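Long-range contacts in beta-ketoacyl-[acyl-carrier-protein] synthase FabY (Pseudomonas aeruginosa, PDB 4CW4), which catalyses the condensation of acetyl-CoA with malonyl-ACP to acetoacetyl-ACP, the primer that starts fatty acid synthesis: residues D102-H107 with R163-K168; K108-S113 with F157-Y162; A330-E335 with E357-T362. All coordinates share one frame; numbering follows the deposited sequence.

Contact 1 of 3, residues D102-H107 with R163-K168; sequences DAVHWH and RALTVK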
loop_
_atom_site.group_PDB
_atom_site.type_symbol
_atom_site.label_atom_id
_atom_site.label_comp_id
_atom_site.label_asym_id
_atom_site.label_seq_id
_atom_site.Cartn_x
_atom_site.Cartn_y
_atom_site.Cartn_z
ATOM N N ASP A 102 28.469 -5.568 -11.890
ATOM C CA ASP A 102 29.841 -5.612 -11.404
ATOM C C ASP A 102 30.384 -4.236 -10.990
ATOM O O ASP A 102 31.545 -4.117 -10.598
ATOM C CB ASP A 102 30.743 -6.212 -12.479
ATOM C CG ASP A 102 30.443 -7.666 -12.725
ATOM O OD1 ASP A 102 30.458 -8.442 -11.736
ATOM O OD2 ASP A 102 30.174 -8.034 -13.890
ATOM N N ALA A 103 29.555 -3.199 -11.066
ATOM C CA ALA A 103 30.032 -1.852 -10.758
ATOM C C ALA A 103 28.888 -0.928 -10.354
ATOM O O ALA A 103 28.442 -0.064 -11.136
ATOM C CB ALA A 103 30.804 -1.271 -11.934
ATOM N N VAL A 104 28.409 -1.112 -9.130
ATOM C CA VAL A 104 27.375 -0.235 -8.584
ATOM C C VAL A 104 28.022 0.760 -7.643
ATOM O O VAL A 104 28.893 0.420 -6.844
ATOM C CB VAL A 104 26.200 -1.015 -7.897
ATOM C CG1 VAL A 104 25.482 -1.919 -8.885
ATOM C CG2 VAL A 104 26.670 -1.831 -6.731
ATOM N N HIS A 105 27.579 2.000 -7.747
ATOM C CA HIS A 105 28.111 3.088 -6.957
ATOM C C HIS A 105 27.693 2.999 -5.494
ATOM O O HIS A 105 26.555 2.640 -5.169
ATOM C CB HIS A 105 27.647 4.430 -7.531
ATOM C CG HIS A 105 28.030 5.609 -6.689
ATOM N ND1 HIS A 105 27.194 6.139 -5.729
ATOM C CD2 HIS A 105 29.155 6.366 -6.670
ATOM C CE1 HIS A 105 27.795 7.157 -5.137
ATOM N NE2 HIS A 105 28.980 7.323 -5.700
ATOM N N TRP A 106 28.632 3.345 -4.623
ATOM C CA TRP A 106 28.334 3.640 -3.232
ATOM C C TRP A 106 29.386 4.604 -2.706
ATOM O O TRP A 106 30.228 5.080 -3.466
ATOM C CB TRP A 106 28.268 2.372 -2.375
ATOM C CG TRP A 106 29.537 1.559 -2.261
ATOM C CD1 TRP A 106 30.324 1.083 -3.284
ATOM C CD2 TRP A 106 30.116 1.058 -1.050
ATOM N NE1 TRP A 106 31.370 0.359 -2.770
ATOM C CE2 TRP A 106 31.263 0.328 -1.402
ATOM C CE3 TRP A 106 29.786 1.185 0.307
ATOM C CZ2 TRP A 106 32.077 -0.283 -0.453
ATOM C CZ3 TRP A 106 30.602 0.588 1.244
ATOM C CH2 TRP A 106 31.721 -0.151 0.861
ATOM N N HIS A 107 29.328 4.902 -1.412
ATOM C CA HIS A 107 30.366 5.707 -0.759
ATOM C C HIS A 107 31.117 4.852 0.249
ATOM O O HIS A 107 30.487 4.228 1.089
ATOM C CB HIS A 107 29.758 6.875 0.028
ATOM C CG HIS A 107 29.117 7.931 -0.807
ATOM N ND1 HIS A 107 28.034 8.659 -0.362
ATOM C CD2 HIS A 107 29.406 8.407 -2.043
ATOM C CE1 HIS A 107 27.672 9.518 -1.295
ATOM N NE2 HIS A 107 28.496 9.397 -2.320
ATOM N N ARG A 163 31.198 -1.363 -6.498
ATOM C CA ARG A 163 31.225 -2.740 -6.024
ATOM C C ARG A 163 30.390 -3.641 -6.910
ATOM O O ARG A 163 29.558 -3.178 -7.684
ATOM C CB ARG A 163 30.737 -2.829 -4.575
ATOM C CG ARG A 163 29.259 -2.456 -4.399
ATOM C CD ARG A 163 28.836 -2.475 -2.946
ATOM N NE ARG A 163 28.973 -3.818 -2.383
ATOM C CZ ARG A 163 28.057 -4.778 -2.466
ATOM N NH1 ARG A 163 26.895 -4.558 -3.065
ATOM N NH2 ARG A 163 28.311 -5.967 -1.941
ATOM N N ALA A 164 30.618 -4.939 -6.772
ATOM C CA ALA A 164 29.852 -5.927 -7.508
ATOM C C ALA A 164 28.716 -6.441 -6.633
ATOM O O ALA A 164 28.880 -6.617 -5.434
ATOM C CB ALA A 164 30.733 -7.060 -7.942
ATOM N N LEU A 165 27.561 -6.653 -7.249
ATOM C CA LEU A 165 26.447 -7.322 -6.581
ATOM C C LEU A 165 26.665 -8.825 -6.690
ATOM O O LEU A 165 27.232 -9.312 -7.665
ATOM C CB LEU A 165 25.125 -6.955 -7.256
ATOM C CG LEU A 165 24.720 -5.481 -7.307
ATOM C CD1 LEU A 165 23.472 -5.297 -8.155
ATOM C CD2 LEU A 165 24.458 -4.960 -5.905
ATOM N N THR A 166 26.210 -9.576 -5.700
ATOM C CA THR A 166 26.300 -11.035 -5.788
ATOM C C THR A 166 25.292 -11.619 -6.791
ATOM O O THR A 166 25.442 -12.745 -7.225
ATOM C CB THR A 166 26.059 -11.693 -4.432
ATOM O OG1 THR A 166 24.739 -11.374 -4.001
ATOM C CG2 THR A 166 27.097 -11.208 -3.403
ATOM N N VAL A 167 24.269 -10.840 -7.127
ATOM C CA VAL A 167 23.203 -11.221 -8.052
ATOM C C VAL A 167 23.445 -10.529 -9.385
ATOM O O VAL A 167 23.729 -9.329 -9.413
ATOM C CB VAL A 167 21.838 -10.784 -7.461
ATOM C CG1 VAL A 167 20.704 -10.893 -8.476
ATOM C CG2 VAL A 167 21.544 -11.611 -6.215
ATOM N N LYS A 168 23.343 -11.275 -10.484
ATOM C CA LYS A 168 23.663 -10.721 -11.800
ATOM C C LYS A 168 22.490 -10.767 -12.775
ATOM O O LYS A 168 22.662 -10.371 -13.920
ATOM C CB LYS A 168 24.836 -11.470 -12.469
ATOM C CG LYS A 168 26.067 -11.741 -11.591
ATOM C CD LYS A 168 26.826 -10.499 -11.226
ATOM C CE LYS A 168 28.055 -10.841 -10.372
ATOM N NZ LYS A 168 28.730 -9.610 -9.937
#
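R163 and V104 face each other as an antiparallel hydrogen-bonded pair where two strands begin to separate. V104 N reaches R163 O at 2.8 Å, almost straight and in the carbonyl plane, and R163 N returns to V104 O at 2.9 Å. A103 also stands opposite R163, so the ladder ends in a classic beta bulge. The long aliphatic stem of R163 does the packing. With chi1 at 66° its CG lies between the backbone N and the carbonyl carbon, 3.5 Å from V104 CG2, and its CD rides over the face of the W106 five-membered ring, 3.8 Å from the centroid, a CH-pi contact. The guanidinium plane stands 85° from the indole. V104 suits the buried strand position because its two methyls spread apart to meet L165, CG2 approaching CD2 at 3.9 Å. Beyond the bulge D102, at the exposed end, forms a salt bridge: K168 NZ meets D102 OD1 at 2.8 Å from above the carboxylate plane. The ammonium also grips L165 O at 2.7 Å, and R93 takes the other carboxylate oxygen. An aspartate held between lysine and arginine would probably stay ionised, so the paired charges probably tie the D102 end to the loop.

Contact 2 of 3, residues K108-S113 with F157-Y162; sequences KVLELS and FKVDSY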
loop_
_atom_site.group_PDB
_atom_site.type_symbol
_atom_site.label_atom_id
_atom_site.label_comp_id
_atom_site.label_asym_id
_atom_site.label_seq_id
_atom_site.Cartn_x
_atom_site.Cartn_y
_atom_site.Cartn_z
ATOM N N LYS A 108 32.446 4.848 0.211
ATOM C CA LYS A 108 33.218 4.338 1.337
ATOM C C LYS A 108 33.484 5.473 2.299
ATOM O O LYS A 108 33.643 6.617 1.882
ATOM C CB LYS A 108 34.571 3.794 0.891
ATOM C CG LYS A 108 34.528 2.447 0.204
ATOM C CD LYS A 108 35.948 1.925 0.058
ATOM C CE LYS A 108 36.014 0.599 -0.660
ATOM N NZ LYS A 108 37.419 0.118 -0.699
ATOM N N VAL A 109 33.568 5.131 3.577
ATOM C CA VAL A 109 34.073 6.041 4.589
ATOM C C VAL A 109 35.600 6.007 4.513
ATOM O O VAL A 109 36.218 4.962 4.707
ATOM C CB VAL A 109 33.615 5.652 5.988
ATOM C CG1 VAL A 109 34.270 6.558 7.046
ATOM C CG2 VAL A 109 32.092 5.719 6.082
ATOM N N LEU A 110 36.185 7.157 4.214
ATOM C CA LEU A 110 37.631 7.297 4.152
ATOM C C LEU A 110 38.079 8.150 5.329
ATOM O O LEU A 110 37.792 9.350 5.392
ATOM C CB LEU A 110 38.025 7.940 2.823
ATOM C CG LEU A 110 39.499 8.283 2.625
ATOM C CD1 LEU A 110 40.374 7.043 2.691
ATOM C CD2 LEU A 110 39.688 8.986 1.299
ATOM N N GLU A 111 38.752 7.512 6.277
ATOM C CA GLU A 111 39.252 8.218 7.442
ATOM C C GLU A 111 40.606 8.814 7.121
ATOM O O GLU A 111 41.583 8.085 6.977
ATOM C CB GLU A 111 39.377 7.269 8.634
ATOM C CG GLU A 111 38.055 6.694 9.092
ATOM C CD GLU A 111 38.214 5.720 10.246
ATOM O OE1 GLU A 111 38.657 6.155 11.334
ATOM O OE2 GLU A 111 37.903 4.521 10.064
ATOM N N LEU A 112 40.658 10.134 7.005
ATOM C CA LEU A 112 41.920 10.821 6.761
ATOM C C LEU A 112 42.462 11.375 8.044
ATOM O O LEU A 112 41.769 12.077 8.766
ATOM C CB LEU A 112 41.746 11.947 5.754
ATOM C CG LEU A 112 41.320 11.475 4.370
ATOM C CD1 LEU A 112 41.559 12.574 3.362
ATOM C CD2 LEU A 112 42.049 10.198 3.978
ATOM N N SER A 113 43.717 11.036 8.312
ATOM C CA SER A 113 44.428 11.515 9.479
ATOM C C SER A 113 45.679 12.241 9.026
ATOM O O SER A 113 46.326 11.838 8.055
ATOM C CB SER A 113 44.825 10.347 10.387
ATOM O OG SER A 113 43.703 9.842 11.096
ATOM N N PHE A 157 35.734 11.408 5.464
ATOM C CA PHE A 157 35.158 11.796 4.195
ATOM C C PHE A 157 34.412 10.606 3.618
ATOM O O PHE A 157 34.690 9.463 3.965
ATOM C CB PHE A 157 36.258 12.227 3.229
ATOM C CG PHE A 157 36.903 13.504 3.623
ATOM C CD1 PHE A 157 36.247 14.687 3.428
ATOM C CD2 PHE A 157 38.144 13.528 4.233
ATOM C CE1 PHE A 157 36.805 15.888 3.809
ATOM C CE2 PHE A 157 38.698 14.718 4.604
ATOM C CZ PHE A 157 38.020 15.907 4.380
ATOM N N LYS A 158 33.464 10.893 2.743
ATOM C CA LYS A 158 32.857 9.844 1.931
ATOM C C LYS A 158 33.372 9.965 0.503
ATOM O O LYS A 158 33.402 11.058 -0.062
ATOM C CB LYS A 158 31.339 9.928 1.958
ATOM C CG LYS A 158 30.662 9.100 3.100
ATOM C CD LYS A 158 31.252 9.344 4.493
ATOM C CE LYS A 158 30.909 10.728 5.053
ATOM N NZ LYS A 158 31.283 10.900 6.523
ATOM N N VAL A 159 33.820 8.844 -0.058
ATOM C CA VAL A 159 34.374 8.829 -1.415
ATOM C C VAL A 159 33.589 7.865 -2.308
ATOM O O VAL A 159 33.169 6.800 -1.867
ATOM C CB VAL A 159 35.886 8.452 -1.403
ATOM C CG1 VAL A 159 36.690 9.485 -0.689
ATOM C CG2 VAL A 159 36.124 7.080 -0.779
ATOM N N ASP A 160 33.429 8.229 -3.575
ATOM C CA ASP A 160 32.783 7.364 -4.546
ATOM C C ASP A 160 33.582 6.094 -4.717
ATOM O O ASP A 160 34.809 6.129 -4.852
ATOM C CB ASP A 160 32.651 8.072 -5.885
ATOM C CG ASP A 160 31.871 9.345 -5.773
ATOM O OD1 ASP A 160 30.749 9.305 -5.237
ATOM O OD2 ASP A 160 32.417 10.401 -6.135
ATOM N N SER A 161 32.873 4.977 -4.730
ATOM C CA SER A 161 33.485 3.681 -4.964
ATOM C C SER A 161 32.481 2.782 -5.687
ATOM O O SER A 161 31.301 3.103 -5.755
ATOM C CB SER A 161 33.913 3.058 -3.640
ATOM O OG SER A 161 34.840 1.996 -3.834
ATOM N N TYR A 162 32.972 1.682 -6.247
ATOM C CA TYR A 162 32.162 0.777 -7.051
ATOM C C TYR A 162 32.318 -0.651 -6.586
ATOM O O TYR A 162 33.425 -1.109 -6.309
ATOM C CB TYR A 162 32.517 0.949 -8.533
ATOM C CG TYR A 162 32.190 2.350 -8.954
ATOM C CD1 TYR A 162 33.107 3.382 -8.803
ATOM C CD2 TYR A 162 30.919 2.662 -9.422
ATOM C CE1 TYR A 162 32.766 4.686 -9.124
ATOM C CE2 TYR A 162 30.577 3.957 -9.753
ATOM C CZ TYR A 162 31.501 4.963 -9.606
ATOM O OH TYR A 162 31.152 6.260 -9.941
#
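K108 and V159 form an antiparallel hydrogen-bonded pair, followed by V109 with K158 as a non-hydrogen-bonded pair and L110 with F157 as the next hydrogen-bonded one. Four backbone bonds tie the strands; the shortest runs from L110 N to F157 O at 2.8 Å. Between them K158 CA leans on K108 O at 3.3 Å, a CA-H...O contact.

The tight part is the face bearing K108, L110, F157 and V159. L110 CG is anti to the backbone N (chi1 175°), and CD2 presses on V159 CG1 at 3.6 Å, the two side chains meeting at a slant. Farther along, L112 crosses F157 at about a right angle, its CD1 lying 3.7 Å from ring atom CD2. Branched aliphatics and a phenyl fit here because the face is buried: F157 and V159 also pack on V159 and F157 of the second subunit, and L112 on its F122. The K108 stem runs off past S161, its CE packing 3.7 Å from S161 OG, whose polar partner is E131 of the second subunit. K108 NZ makes a salt bridge to E131 and hydrogen bonds to the backbone carbonyls of L129 and K127, all of that subunit.

The face with V109 and K158 is looser. V109 is partly exposed, and its CG2 reaches K158 CD at 4.0 Å, the side chains lying side by side. The K158 ammonium turns to the second subunit, pairing with its D160. The lysine stems therefore pack within the two-stranded ladder while their charges are spent across the interface, which suggests that the polar chemistry favours the dimer.

Contact 3 of 3, residues A330-E335 with E357-T362; sequences ALATEE and ENCGFT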
loop_
_atom_site.group_PDB
_atom_site.type_symbol
_atom_site.label_atom_id
_atom_site.label_comp_id
_atom_site.label_asym_id
_atom_site.label_seq_id
_atom_site.Cartn_x
_atom_site.Cartn_y
_atom_site.Cartn_z
ATOM N N ALA A 330 17.394 -14.191 -0.139
ATOM C CA ALA A 330 16.194 -14.525 -0.920
ATOM C C ALA A 330 16.430 -14.747 -2.399
ATOM O O ALA A 330 15.601 -15.389 -3.053
ATOM C CB ALA A 330 15.146 -13.441 -0.739
ATOM N N LEU A 331 17.511 -14.183 -2.948
ATOM C CA LEU A 331 17.727 -14.187 -4.401
ATOM C C LEU A 331 18.736 -15.222 -4.839
ATOM O O LEU A 331 19.635 -15.575 -4.085
ATOM C CB LEU A 331 18.215 -12.829 -4.890
ATOM C CG LEU A 331 17.331 -11.622 -4.544
ATOM C CD1 LEU A 331 17.947 -10.364 -5.136
ATOM C CD2 LEU A 331 15.888 -11.817 -5.020
ATOM N N ALA A 332 18.583 -15.688 -6.078
ATOM C CA ALA A 332 19.583 -16.547 -6.705
ATOM C C ALA A 332 20.825 -15.726 -7.025
ATOM O O ALA A 332 20.768 -14.791 -7.816
ATOM C CB ALA A 332 19.033 -17.136 -7.980
ATOM N N THR A 333 21.952 -16.097 -6.427
ATOM C CA THR A 333 23.218 -15.417 -6.695
ATOM C C THR A 333 24.025 -16.171 -7.750
ATOM O O THR A 333 23.758 -17.334 -8.043
ATOM C CB THR A 333 24.076 -15.364 -5.435
ATOM O OG1 THR A 333 24.490 -16.688 -5.095
ATOM C CG2 THR A 333 23.311 -14.735 -4.266
ATOM N N GLU A 334 25.012 -15.506 -8.333
ATOM C CA GLU A 334 25.921 -16.199 -9.232
ATOM C C GLU A 334 26.571 -17.402 -8.537
ATOM O O GLU A 334 26.635 -18.491 -9.099
ATOM C CB GLU A 334 26.983 -15.243 -9.763
ATOM C CG GLU A 334 28.022 -15.891 -10.668
ATOM C CD GLU A 334 28.907 -14.857 -11.325
ATOM O OE1 GLU A 334 29.580 -14.093 -10.589
ATOM O OE2 GLU A 334 28.932 -14.808 -12.574
ATOM N N GLU A 335 27.036 -17.233 -7.307
ATOM C CA GLU A 335 27.648 -18.359 -6.620
ATOM C C GLU A 335 26.661 -19.503 -6.388
ATOM O O GLU A 335 27.028 -20.671 -6.500
ATOM C CB GLU A 335 28.276 -17.921 -5.300
ATOM C CG GLU A 335 29.586 -17.175 -5.472
ATOM C CD GLU A 335 30.656 -17.975 -6.234
ATOM O OE1 GLU A 335 30.761 -19.211 -6.074
ATOM O OE2 GLU A 335 31.391 -17.351 -7.008
ATOM N N GLU A 357 16.232 -28.199 -8.608
ATOM C CA GLU A 357 17.383 -27.703 -7.856
ATOM C C GLU A 357 17.422 -26.183 -8.063
ATOM O O GLU A 357 17.370 -25.696 -9.194
ATOM C CB GLU A 357 18.683 -28.359 -8.311
ATOM C CG GLU A 357 18.706 -29.872 -8.140
ATOM C CD GLU A 357 18.605 -30.302 -6.692
ATOM O OE1 GLU A 357 19.183 -29.615 -5.825
ATOM O OE2 GLU A 357 17.931 -31.325 -6.422
ATOM N N ASN A 358 17.469 -25.429 -6.973
ATOM C CA ASN A 358 17.342 -23.982 -7.070
ATOM C C ASN A 358 17.937 -23.289 -5.855
ATOM O O ASN A 358 18.406 -23.959 -4.919
ATOM C CB ASN A 358 15.882 -23.551 -7.370
ATOM C CG ASN A 358 14.888 -23.977 -6.304
ATOM O OD1 ASN A 358 15.237 -24.144 -5.134
ATOM N ND2 ASN A 358 13.611 -24.087 -6.694
ATOM N N CYS A 359 17.979 -21.957 -5.890
ATOM C CA CYS A 359 18.735 -21.224 -4.876
ATOM C C CYS A 359 18.297 -19.774 -4.690
ATOM O O CYS A 359 19.103 -18.919 -4.315
ATOM C CB CYS A 359 20.221 -21.283 -5.216
ATOM S SG CYS A 359 20.659 -20.597 -6.846
ATOM N N GLY A 360 17.005 -19.510 -4.871
ATOM C CA GLY A 360 16.455 -18.188 -4.602
ATOM C C GLY A 360 15.740 -17.621 -5.811
ATOM O O GLY A 360 15.945 -18.068 -6.950
ATOM N N PHE A 361 14.903 -16.618 -5.566
ATOM C CA PHE A 361 14.119 -16.048 -6.635
ATOM C C PHE A 361 14.919 -15.033 -7.451
ATOM O O PHE A 361 16.014 -14.609 -7.061
ATOM C CB PHE A 361 12.739 -15.540 -6.139
ATOM C CG PHE A 361 12.715 -14.197 -5.431
ATOM C CD1 PHE A 361 12.604 -13.016 -6.139
ATOM C CD2 PHE A 361 12.642 -14.142 -4.060
ATOM C CE1 PHE A 361 12.492 -11.803 -5.510
ATOM C CE2 PHE A 361 12.532 -12.907 -3.406
ATOM C CZ PHE A 361 12.461 -11.748 -4.148
ATOM N N THR A 362 14.367 -14.679 -8.604
ATOM C CA THR A 362 14.922 -13.675 -9.487
ATOM C C THR A 362 13.982 -12.483 -9.551
ATOM O O THR A 362 12.803 -12.627 -9.864
ATOM C CB THR A 362 15.088 -14.267 -10.893
ATOM O OG1 THR A 362 16.116 -15.263 -10.857
ATOM C CG2 THR A 362 15.452 -13.195 -11.922
HETATM O O HOH W 1 18.615 -13.737 -9.348
HETATM O O HOH W 2 21.782 -18.261 -4.460
#
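L331 lays its side chain against F361 where two loops meet. Its CB starts 3.6 Å from F361 O, and CG stays beside that oxygen. CG is anti to L331's own carbonyl carbon (chi1 -56°), which carries CD2 over the phenyl face, 3.5 Å from the ring centroid and 15° off the normal, a CH-pi contact; CD2 also stays 3.5 Å from F361 O. On the same side of the ring, out toward its rim, A330 CB touches F361 CE2 at 3.8 Å; small alanines at 330 and 332 let the backbones close in. F361 N donates to A330 O at 2.9 Å, and A332 N to F361 O at 3.0 Å, a single bridge. Just before F361, G360 lies against the 330-332 backbone with a phi of 124°; a CB would collide with it, so glycine suits the place. Waters link A332 O to T362 OG1 and T333 N to C359 O. T333 caps helix 334-341 through G336 N. The F361 ring also meets H477, predicted to be active-site, and its side chain lies about 6 Å from that of C286, the inferred catalytic cysteine. This is consistent with a wall beside the active site of a thiolase-fold ketosynthase.

In the fold
Contacts 1 and 2 are successive parts of one two-stranded antiparallel arm, strands 104-112 and 155-163, and both touch the second subunit. Contact 2, about 39 Å from the chain centre, is nonetheless buried, because the partner chain continues its sheet; contact 1 is only partly buried and brings the arm back to the body. There T166 O probably accepts a hydrogen bond from E334 N, joining contact 1 to contact 3, whose centre lies about 17 Å away. Contact 3 is buried without help from another chain and borders the presumed catalytic residues. The chemistry changes accordingly: ladder bonds and intersubunit charges outermost, a bulge and salt bridge in between, close loop packing and bound water beside the active site.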